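Local coordinates for CELL division control protein 6 (Pyrobaculum aerophilum, PDB 1FNN), which binds ADP and magnesium in a AAA+ ATPase module and probably takes part in regulating the initiation of DNA replication, at residues R75-N80 / L125-V130. Numbering follows the deposited sequence.
Sequences RFVYIN and LYMFLV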
# COMPACT_ATOMS: atom_id res chain seq x y z
N ARG A 75 2.87 -23.50 15.38
CA ARG A 75 2.96 -23.61 13.91
C ARG A 75 2.27 -22.41 13.24
O ARG A 75 1.12 -22.13 13.62
CB ARG A 75 2.18 -24.86 13.44
CG ARG A 75 2.57 -26.08 14.28
CD ARG A 75 3.86 -26.68 13.80
NE ARG A 75 3.93 -28.07 14.28
CZ ARG A 75 3.76 -29.21 13.61
NH1 ARG A 75 3.49 -29.23 12.32
NH2 ARG A 75 3.87 -30.33 14.31
N PHE A 76 2.92 -21.73 12.32
CA PHE A 76 2.32 -20.56 11.68
C PHE A 76 1.51 -21.02 10.46
O PHE A 76 2.11 -21.67 9.60
CB PHE A 76 3.47 -19.69 11.16
CG PHE A 76 3.09 -18.42 10.45
CD1 PHE A 76 2.18 -17.53 10.97
CD2 PHE A 76 3.68 -18.12 9.24
CE1 PHE A 76 1.86 -16.36 10.29
CE2 PHE A 76 3.37 -16.96 8.56
CZ PHE A 76 2.45 -16.07 9.08
N VAL A 77 0.21 -20.90 10.51
CA VAL A 77 -0.69 -21.38 9.49
C VAL A 77 -1.34 -20.17 8.79
O VAL A 77 -2.21 -19.49 9.33
CB VAL A 77 -1.74 -22.34 10.09
CG1 VAL A 77 -2.70 -22.75 8.97
CG2 VAL A 77 -1.06 -23.63 10.65
N TYR A 78 -0.72 -19.79 7.68
CA TYR A 78 -1.14 -18.55 7.00
C TYR A 78 -2.22 -18.86 5.98
O TYR A 78 -2.01 -19.62 5.02
CB TYR A 78 0.10 -17.90 6.41
CG TYR A 78 -0.29 -16.65 5.61
CD1 TYR A 78 -0.43 -15.42 6.23
CD2 TYR A 78 -0.51 -16.77 4.24
CE1 TYR A 78 -0.78 -14.30 5.51
CE2 TYR A 78 -0.87 -15.65 3.49
CZ TYR A 78 -1.00 -14.42 4.15
OH TYR A 78 -1.35 -13.32 3.43
N ILE A 79 -3.39 -18.22 6.12
CA ILE A 79 -4.50 -18.47 5.22
C ILE A 79 -4.80 -17.19 4.42
O ILE A 79 -5.27 -16.22 5.01
CB ILE A 79 -5.79 -18.92 5.87
CG1 ILE A 79 -5.70 -20.19 6.72
CG2 ILE A 79 -6.89 -19.19 4.80
CD1 ILE A 79 -5.08 -21.36 5.96
N ASN A 80 -4.53 -17.22 3.11
CA ASN A 80 -4.86 -16.01 2.32
C ASN A 80 -6.31 -16.09 1.92
O ASN A 80 -6.66 -16.86 1.00
CB ASN A 80 -3.93 -15.94 1.12
CG ASN A 80 -4.26 -14.86 0.12
OD1 ASN A 80 -5.26 -14.16 0.24
ND2 ASN A 80 -3.37 -14.73 -0.87
N LEU A 125 -0.36 -29.81 19.58
CA LEU A 125 0.13 -28.80 18.65
C LEU A 125 -0.44 -27.44 19.08
O LEU A 125 -1.40 -27.40 19.85
CB LEU A 125 -0.38 -29.01 17.22
CG LEU A 125 -0.05 -30.35 16.54
CD1 LEU A 125 -0.88 -30.50 15.28
CD2 LEU A 125 1.44 -30.49 16.30
N TYR A 126 0.22 -26.39 18.65
CA TYR A 126 -0.21 -25.01 18.93
C TYR A 126 -0.09 -24.30 17.57
O TYR A 126 0.94 -24.39 16.90
CB TYR A 126 0.69 -24.39 20.00
CG TYR A 126 0.58 -25.05 21.36
CD1 TYR A 126 1.49 -26.03 21.75
CD2 TYR A 126 -0.43 -24.70 22.26
CE1 TYR A 126 1.41 -26.65 22.98
CE2 TYR A 126 -0.54 -25.30 23.49
CZ TYR A 126 0.39 -26.28 23.84
OH TYR A 126 0.28 -26.87 25.08
N MET A 127 -1.22 -23.75 17.14
CA MET A 127 -1.38 -23.11 15.86
C MET A 127 -1.55 -21.58 16.01
O MET A 127 -2.44 -21.12 16.72
CB MET A 127 -2.64 -23.70 15.20
CG MET A 127 -2.97 -23.06 13.88
SD MET A 127 -4.18 -23.81 12.85
CE MET A 127 -5.65 -23.87 13.88
N PHE A 128 -0.68 -20.84 15.35
CA PHE A 128 -0.89 -19.39 15.16
C PHE A 128 -1.55 -19.26 13.78
O PHE A 128 -0.88 -19.36 12.75
CB PHE A 128 0.44 -18.68 15.22
CG PHE A 128 0.55 -17.24 14.82
CD1 PHE A 128 1.77 -16.76 14.38
CD2 PHE A 128 -0.53 -16.37 14.86
CE1 PHE A 128 1.92 -15.43 13.99
CE2 PHE A 128 -0.39 -15.05 14.47
CZ PHE A 128 0.84 -14.57 14.04
N LEU A 129 -2.85 -19.06 13.78
CA LEU A 129 -3.65 -19.02 12.57
C LEU A 129 -3.93 -17.60 12.12
O LEU A 129 -4.30 -16.71 12.91
CB LEU A 129 -4.94 -19.80 12.84
CG LEU A 129 -5.99 -19.85 11.72
CD1 LEU A 129 -5.46 -20.59 10.48
CD2 LEU A 129 -7.28 -20.49 12.23
N VAL A 130 -3.51 -17.29 10.89
CA VAL A 130 -3.75 -15.96 10.36
C VAL A 130 -4.81 -16.11 9.26
O VAL A 130 -4.59 -16.84 8.28
CB VAL A 130 -2.46 -15.35 9.76
CG1 VAL A 130 -2.81 -14.02 9.11
CG2 VAL A 130 -1.39 -15.15 10.86
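Strands 75-80 and 127-130 run parallel as neighbours, their short axes 4.7 Å apart and inclined by 18°. They belong to the parallel sheet of the AAA+ P-loop ATPase core, where 75-80 is an edge strand of the sheet within this chain and 127-130 separates it from strand 160-166. Five backbone hydrogen bonds join the two segments, with the odd-numbered residues of 75-79 giving and receiving in turn. The series starts at Arg75 N to Tyr126 O (2.6 Å), passes through a nearly straight bond from Val130 N to Val77 O (174°), and finishes at Ile79 N to Val130 O.

On the face that carries Phe76, Tyr78, Phe128 and Val130, helix 57-68 lies over the side chains. Phe76 and Phe128 both have CG anti to the backbone N and lean the same way side by side. Their planes meet at 42° with centroids 5.3 Å apart, and Phe76 CD1 comes within 3.5 Å of Phe128 CD1. Phe76 CE1 also touches Val130 CG2, while Trp65 of the helix stacks on the Phe76 ring. Val130 turns its other methyl, CG1, to Tyr78 CD1 at 4.0 Å.

The other face carries Arg75, Val77, Met127 and Leu129, and its contacts across the strands at Val77 are apolar; helix 87-97 touches Val77 and Ile79. Val77 divides its methyls, CG2 meeting Met127 at CG and SD, and CG1 reaching Leu129 CD1 at 3.8 Å. That same Leu129 methyl also packs against Ile79 CG1, so one methyl group touches both Val77 and Ile79.

Toward the nucleotide end, the Tyr78 ring lies beside magnesium-binding Thr58 and receives a cation-pi contact from Arg62. Its OH is hydrogen-bonded to OD2 of Asp132, a magnesium-binding residue of this protein that does not hold the ion in this model.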